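Local coordinates for pyrrolysyl-tRNA synthetase (Desulfitobacterium hafniense, PDB 3DSQ), which probably charges its cognate tRNA with pyrrolysine at the expense of ATP, working as a homodimeric class II aminoacyl-tRNA synthetase, at residues 20-25 with 47-52; 135-140 with 242-247. All blocks are in the same frame, centred on the assembly; numbering follows the deposited sequence.

Contact 1. Residues 20-25 with 47-52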
loop_
_atom_site.group_PDB
_atom_site.type_symbol
_atom_site.label_atom_id
_atom_site.label_comp_id
_atom_site.label_asym_id
_atom_site.label_seq_id
_atom_site.Cartn_x
_atom_site.Cartn_y
_atom_site.Cartn_z
ATOM N N GLN B 20 -4.662 23.861 -17.112
ATOM C CA GLN B 20 -4.465 22.518 -16.579
ATOM C C GLN B 20 -2.990 22.112 -16.594
ATOM O O GLN B 20 -2.506 21.468 -15.668
ATOM C CB GLN B 20 -5.262 21.483 -17.383
ATOM C CG GLN B 20 -5.097 20.068 -16.839
ATOM C CD GLN B 20 -5.737 18.992 -17.713
ATOM O OE1 GLN B 20 -5.298 18.736 -18.841
ATOM N NE2 GLN B 20 -6.777 18.353 -17.187
ATOM N N ARG B 21 -2.298 22.464 -17.669
ATOM C CA ARG B 21 -0.886 22.150 -17.817
ATOM C C ARG B 21 -0.072 22.851 -16.716
ATOM O O ARG B 21 0.758 22.237 -16.049
ATOM C CB ARG B 21 -0.414 22.588 -19.213
ATOM C CG ARG B 21 1.067 22.352 -19.509
ATOM C CD ARG B 21 1.500 20.938 -19.176
ATOM N NE ARG B 21 2.842 20.641 -19.671
ATOM C CZ ARG B 21 3.489 19.501 -19.450
ATOM N NH1 ARG B 21 2.925 18.538 -18.734
ATOM N NH2 ARG B 21 4.699 19.320 -19.959
ATOM N N LEU B 22 -0.333 24.134 -16.520
ATOM C CA LEU B 22 0.363 24.902 -15.503
ATOM C C LEU B 22 0.084 24.329 -14.120
ATOM O O LEU B 22 0.945 24.372 -13.233
ATOM C CB LEU B 22 -0.062 26.372 -15.571
ATOM C CG LEU B 22 0.316 27.082 -16.880
ATOM C CD1 LEU B 22 -0.168 28.519 -16.833
ATOM C CD2 LEU B 22 1.836 27.039 -17.102
ATOM N N LYS B 23 -1.116 23.779 -13.936
ATOM C CA LYS B 23 -1.471 23.196 -12.646
ATOM C C LYS B 23 -0.708 21.900 -12.412
ATOM O O LYS B 23 -0.218 21.661 -11.314
ATOM C CB LYS B 23 -2.978 22.931 -12.553
ATOM C CG LYS B 23 -3.689 23.788 -11.520
ATOM C CD LYS B 23 -5.009 23.160 -11.064
ATOM C CE LYS B 23 -5.688 24.021 -10.004
ATOM N NZ LYS B 23 -6.932 23.381 -9.468
ATOM N N GLU B 24 -0.606 21.066 -13.443
ATOM C CA GLU B 24 0.120 19.801 -13.331
ATOM C C GLU B 24 1.587 20.064 -13.003
ATOM O O GLU B 24 2.257 19.229 -12.379
ATOM C CB GLU B 24 0.103 19.027 -14.642
ATOM C CG GLU B 24 -1.248 18.800 -15.278
ATOM C CD GLU B 24 -1.118 17.970 -16.538
ATOM O OE1 GLU B 24 -0.176 18.220 -17.321
ATOM O OE2 GLU B 24 -1.955 17.074 -16.747
ATOM N N LEU B 25 2.085 21.200 -13.481
ATOM C CA LEU B 25 3.467 21.598 -13.259
ATOM C C LEU B 25 3.602 22.399 -11.972
ATOM O O LEU B 25 4.647 22.989 -11.702
ATOM C CB LEU B 25 3.967 22.429 -14.444
ATOM C CG LEU B 25 3.938 21.692 -15.780
ATOM C CD1 LEU B 25 4.370 22.601 -16.932
ATOM C CD2 LEU B 25 4.840 20.488 -15.669
ATOM N N GLN B 47 4.332 29.452 -22.865
ATOM C CA GLN B 47 5.488 28.675 -23.263
ATOM C C GLN B 47 6.675 28.943 -22.338
ATOM O O GLN B 47 7.383 28.018 -21.925
ATOM C CB GLN B 47 5.847 29.029 -24.707
ATOM C CG GLN B 47 6.538 27.928 -25.475
ATOM C CD GLN B 47 6.737 28.283 -26.939
ATOM O OE1 GLN B 47 5.790 28.674 -27.632
ATOM N NE2 GLN B 47 7.970 28.139 -27.422
ATOM N N GLY B 48 6.881 30.212 -22.011
ATOM C CA GLY B 48 7.987 30.582 -21.143
ATOM C C GLY B 48 7.826 30.078 -19.724
ATOM O O GLY B 48 8.778 29.566 -19.131
ATOM N N ILE B 49 6.622 30.221 -19.173
ATOM C CA ILE B 49 6.355 29.757 -17.818
ATOM C C ILE B 49 6.422 28.231 -17.762
ATOM O O ILE B 49 7.034 27.662 -16.857
ATOM C CB ILE B 49 4.974 30.240 -17.325
ATOM C CG1 ILE B 49 4.985 31.769 -17.199
ATOM C CG2 ILE B 49 4.624 29.579 -15.993
ATOM C CD1 ILE B 49 3.646 32.359 -16.804
ATOM N N GLU B 50 5.797 27.565 -18.728
ATOM C CA GLU B 50 5.833 26.109 -18.748
ATOM C C GLU B 50 7.293 25.656 -18.727
ATOM O O GLU B 50 7.682 24.807 -17.926
ATOM C CB GLU B 50 5.155 25.568 -20.005
ATOM C CG GLU B 50 5.273 24.058 -20.141
ATOM C CD GLU B 50 4.770 23.546 -21.482
ATOM O OE1 GLU B 50 5.146 24.140 -22.511
ATOM O OE2 GLU B 50 4.018 22.549 -21.504
ATOM N N HIS B 51 8.087 26.239 -19.618
ATOM C CA HIS B 51 9.505 25.922 -19.745
ATOM C C HIS B 51 10.232 25.934 -18.404
ATOM O O HIS B 51 10.990 25.021 -18.100
ATOM C CB HIS B 51 10.183 26.918 -20.686
ATOM C CG HIS B 51 11.639 26.647 -20.892
ATOM N ND1 HIS B 51 12.099 25.608 -21.676
ATOM C CD2 HIS B 51 12.740 27.250 -20.381
ATOM C CE1 HIS B 51 13.418 25.583 -21.639
ATOM N NE2 HIS B 51 13.832 26.568 -20.861
ATOM N N GLN B 52 10.008 26.985 -17.622
ATOM C CA GLN B 52 10.618 27.133 -16.308
ATOM C C GLN B 52 10.084 26.083 -15.334
ATOM O O GLN B 52 10.828 25.563 -14.499
ATOM C CB GLN B 52 10.335 28.531 -15.752
ATOM C CG GLN B 52 10.771 28.738 -14.296
ATOM C CD GLN B 52 12.280 28.659 -14.107
ATOM O OE1 GLN B 52 13.033 29.421 -14.716
ATOM N NE2 GLN B 52 12.729 27.736 -13.258
#
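R21 NE hands its hydrogen to E50 OE2 over 2.9 Å, in a nearly straight bond (N-H...O 170°) that closes a salt bridge between two neighbouring helices, 16-24 and 39-68. The two run almost parallel, their short segments crossing at 20° with the axes 10.2 Å apart, as the first and third helices of the helical N-terminal part of the chain, helix 29-32 lying between them in sequence. At that spacing the long polar side chains do much of the bridging. The carboxylate of E50 offers the anti lone pair of OE2, the one turned away from OE1, and stands almost perpendicular to the guanidinium while OE2 itself stays close to the guanidinium plane. E50 reaches out extended, with CG anti to its backbone N (chi1 175°), which carries the acid across to the other helix. From another edge of the guanidinium, NH1 makes a weak, long bond to E24 OE1, one turn on in the same helix, and NH1 also bonds to OD1 of N286 near the C-terminus. R21 thus sits between two acids, a network that probably steadies its charge and limits rotation of the group. Beneath the polar layer the contact turns apolar: L22, buried against W14, F46 and L32 as well, crosses I49 at about a right angle, with its CD2 3.9 Å from I49 CG2. L25, the first residue past the helix, lays CD2 over the centre of the R21 guanidinium, while its other methyl, CD1, packs 3.6 Å from E50 CG.

Contact 2. Residues 135-140 with 242-247; sequences LYTLWR and EKWEIF
Y136 and W244 lie face against face in an offset stack, the phenol ring and the five-membered ring of the indole only 5° from parallel with centroids 3.9 Å apart. The closest atoms, Y136 CD1 and W244 CD1, are 3.4 Å apart. The offset puts each CB over the other residue's ring: Y136 CB sits above the six-membered ring of W244 and W244 CB above the phenol, two CH-pi contacts that extend the stack past the rings. W244 CG is anti to its carbonyl carbon (chi1 -67°), which turns the indole to the helix with its face on Y136 and its CZ3 corner near T137 OG1, a hydroxyl already bonded to P133 O, while NE1 bonds to the carbonyl of K105. Y136 OH bonds to D241, so each aromatic side chain also has a polar tie outside the stack. An alanine in place of W244 would probably strip the cover from one face of Y136 and leave the K105 carbonyl without this donor. The stack fastens helix 132-142 of the class II synthetase core to the loop joining antiparallel strands 228-236 and 250-256, where a type I turn, E242 to E245, presents the indole. Next to it I246 wedges against the helix, CG1 3.7 Å from Y136 CD2 and CD1 meeting W139 CB. One turn beyond Y136, R140 bends at chi3 (-63°) and brings its guanidinium edge to the W244 carbonyl, where NE and NH2 share O through two weak bonds of 3.3 Å each. A water gives W244 O a further bond of 2.8 Å and links it weakly to R140 NE and Y136 O. The E245 carboxylate is modelled over one guanidinium face, a charge contact to which no N-H points and whose exact position is doubtful.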
loop_
_atom_site.group_PDB
_atom_site.type_symbol
_atom_site.label_atom_id
_atom_site.label_comp_id
_atom_site.label_asym_id
_atom_site.label_seq_id
_atom_site.Cartn_x
_atom_site.Cartn_y
_atom_site.Cartn_z
ATOM N N LEU B 135 -10.327 -1.989 11.752
ATOM C CA LEU B 135 -9.712 -1.695 13.042
ATOM C C LEU B 135 -10.696 -2.057 14.166
ATOM O O LEU B 135 -10.295 -2.459 15.257
ATOM C CB LEU B 135 -9.307 -0.213 13.115
ATOM C CG LEU B 135 -8.260 0.265 12.089
ATOM C CD1 LEU B 135 -7.897 1.719 12.362
ATOM C CD2 LEU B 135 -7.010 -0.600 12.164
ATOM N N TYR B 136 -11.990 -1.921 13.887
ATOM C CA TYR B 136 -13.017 -2.276 14.860
ATOM C C TYR B 136 -12.859 -3.763 15.164
ATOM O O TYR B 136 -12.896 -4.192 16.323
ATOM C CB TYR B 136 -14.407 -2.039 14.272
ATOM C CG TYR B 136 -15.141 -0.845 14.828
ATOM C CD1 TYR B 136 -15.778 0.054 13.976
ATOM C CD2 TYR B 136 -15.253 -0.644 16.209
ATOM C CE1 TYR B 136 -16.518 1.127 14.478
ATOM C CE2 TYR B 136 -15.994 0.427 16.727
ATOM C CZ TYR B 136 -16.625 1.304 15.853
ATOM O OH TYR B 136 -17.386 2.340 16.342
ATOM N N THR B 137 -12.678 -4.541 14.097
ATOM C CA THR B 137 -12.526 -5.983 14.203
ATOM C C THR B 137 -11.305 -6.327 15.055
ATOM O O THR B 137 -11.397 -7.117 15.996
ATOM C CB THR B 137 -12.411 -6.606 12.789
ATOM O OG1 THR B 137 -13.606 -6.310 12.051
ATOM C CG2 THR B 137 -12.239 -8.117 12.859
ATOM N N LEU B 138 -10.164 -5.722 14.739
ATOM C CA LEU B 138 -8.947 -5.977 15.504
ATOM C C LEU B 138 -9.110 -5.560 16.964
ATOM O O LEU B 138 -8.545 -6.182 17.861
ATOM C CB LEU B 138 -7.753 -5.254 14.875
ATOM C CG LEU B 138 -7.278 -5.819 13.534
ATOM C CD1 LEU B 138 -5.875 -5.311 13.223
ATOM C CD2 LEU B 138 -7.257 -7.328 13.602
ATOM N N TRP B 139 -9.872 -4.498 17.206
ATOM C CA TRP B 139 -10.110 -4.063 18.578
ATOM C C TRP B 139 -10.736 -5.205 19.354
ATOM O O TRP B 139 -10.229 -5.622 20.401
ATOM C CB TRP B 139 -11.070 -2.882 18.623
ATOM C CG TRP B 139 -10.442 -1.548 18.421
ATOM C CD1 TRP B 139 -9.105 -1.265 18.302
ATOM C CD2 TRP B 139 -11.129 -0.300 18.316
ATOM N NE1 TRP B 139 -8.924 0.086 18.128
ATOM C CE2 TRP B 139 -10.148 0.703 18.132
ATOM C CE3 TRP B 139 -12.479 0.069 18.357
ATOM C CZ2 TRP B 139 -10.479 2.056 17.990
ATOM C CZ3 TRP B 139 -12.808 1.407 18.216
ATOM C CH2 TRP B 139 -11.809 2.388 18.035
ATOM N N ARG B 140 -11.844 -5.709 18.820
ATOM C CA ARG B 140 -12.581 -6.794 19.451
ATOM C C ARG B 140 -11.719 -8.012 19.729
ATOM O O ARG B 140 -11.923 -8.691 20.725
ATOM C CB ARG B 140 -13.777 -7.215 18.586
ATOM C CG ARG B 140 -14.605 -8.313 19.239
ATOM C CD ARG B 140 -15.508 -9.047 18.258
ATOM N NE ARG B 140 -16.506 -8.171 17.653
ATOM C CZ ARG B 140 -17.570 -8.601 16.981
ATOM N NH1 ARG B 140 -17.782 -9.902 16.826
ATOM N NH2 ARG B 140 -18.424 -7.730 16.460
ATOM N N GLU B 242 -22.189 -0.417 19.329
ATOM C CA GLU B 242 -23.123 -1.519 19.584
ATOM C C GLU B 242 -23.002 -2.660 18.575
ATOM O O GLU B 242 -22.979 -3.829 18.953
ATOM C CB GLU B 242 -24.564 -0.983 19.585
ATOM C CG GLU B 242 -25.665 -2.040 19.502
ATOM C CD GLU B 242 -25.778 -2.899 20.754
ATOM O OE1 GLU B 242 -25.988 -2.339 21.852
ATOM O OE2 GLU B 242 -25.665 -4.139 20.639
ATOM N N LYS B 243 -22.918 -2.321 17.295
ATOM C CA LYS B 243 -22.822 -3.336 16.252
ATOM C C LYS B 243 -21.473 -4.049 16.182
ATOM O O LYS B 243 -21.386 -5.166 15.675
ATOM C CB LYS B 243 -23.158 -2.715 14.894
ATOM C CG LYS B 243 -24.593 -2.211 14.805
ATOM C CD LYS B 243 -24.895 -1.599 13.450
ATOM C CE LYS B 243 -26.328 -1.090 13.385
ATOM N NZ LYS B 243 -26.662 -0.541 12.038
ATOM N N TRP B 244 -20.425 -3.415 16.699
ATOM C CA TRP B 244 -19.097 -4.020 16.672
ATOM C C TRP B 244 -18.700 -4.638 18.003
ATOM O O TRP B 244 -17.555 -5.057 18.179
ATOM C CB TRP B 244 -18.044 -2.985 16.248
ATOM C CG TRP B 244 -18.204 -2.538 14.830
ATOM C CD1 TRP B 244 -18.850 -1.419 14.387
ATOM C CD2 TRP B 244 -17.776 -3.246 13.659
ATOM N NE1 TRP B 244 -18.856 -1.388 13.011
ATOM C CE2 TRP B 244 -18.204 -2.499 12.539
ATOM C CE3 TRP B 244 -17.073 -4.441 13.448
ATOM C CZ2 TRP B 244 -17.955 -2.910 11.224
ATOM C CZ3 TRP B 244 -16.824 -4.849 12.138
ATOM C CH2 TRP B 244 -17.264 -4.085 11.045
ATOM N N GLU B 245 -19.648 -4.695 18.931
ATOM C CA GLU B 245 -19.413 -5.257 20.258
ATOM C C GLU B 245 -18.291 -4.546 21.009
ATOM O O GLU B 245 -17.427 -5.181 21.616
ATOM C CB GLU B 245 -19.104 -6.753 20.162
ATOM C CG GLU B 245 -20.219 -7.565 19.502
ATOM C CD GLU B 245 -20.012 -9.068 19.627
ATOM O OE1 GLU B 245 -18.951 -9.567 19.189
ATOM O OE2 GLU B 245 -20.915 -9.748 20.165
ATOM N N ILE B 246 -18.312 -3.219 20.969
ATOM C CA ILE B 246 -17.309 -2.427 21.661
ATOM C C ILE B 246 -17.995 -1.691 22.812
ATOM O O ILE B 246 -19.095 -1.166 22.647
ATOM C CB ILE B 246 -16.661 -1.382 20.715
ATOM C CG1 ILE B 246 -16.013 -2.082 19.514
ATOM C CG2 ILE B 246 -15.634 -0.562 21.479
ATOM C CD1 ILE B 246 -14.887 -3.045 19.871
ATOM N N PHE B 247 -17.360 -1.665 23.980
ATOM C CA PHE B 247 -17.943 -0.962 25.115
ATOM C C PHE B 247 -16.940 -0.249 26.010
ATOM O O PHE B 247 -17.191 -0.022 27.194
ATOM C CB PHE B 247 -18.825 -1.904 25.939
ATOM C CG PHE B 247 -20.236 -2.000 25.423
ATOM C CD1 PHE B 247 -20.951 -0.845 25.103
ATOM C CD2 PHE B 247 -20.860 -3.234 25.269
ATOM C CE1 PHE B 247 -22.270 -0.914 24.636
ATOM C CE2 PHE B 247 -22.186 -3.316 24.801
ATOM C CZ PHE B 247 -22.889 -2.153 24.484
HETATM O O HOH W 1 -15.540 -5.536 16.320
#

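In the fold
Contacts 1 and 2 lie on opposite sides of the chain's centre, their centres 49 Å apart, and share no helix or strand. Contact 1 is a surface contact between two N-terminal helices, 16-24 and 39-68, with one buried residue among five that touch. Contact 2 is partly buried and joins helix 132-142 to a loop between two strands of the large mixed sheet in the class II core. Their chemistry follows: a salt bridge over leucine and isoleucine contacts spans the helices in contact 1, whereas aromatic stacking dominates contact 2 and its arginine reaches a backbone carbonyl weakly, an acid modelled over its face. The second subunit packs on T137 and L138 of contact 2 but leaves 20-25 and 47-52 untouched.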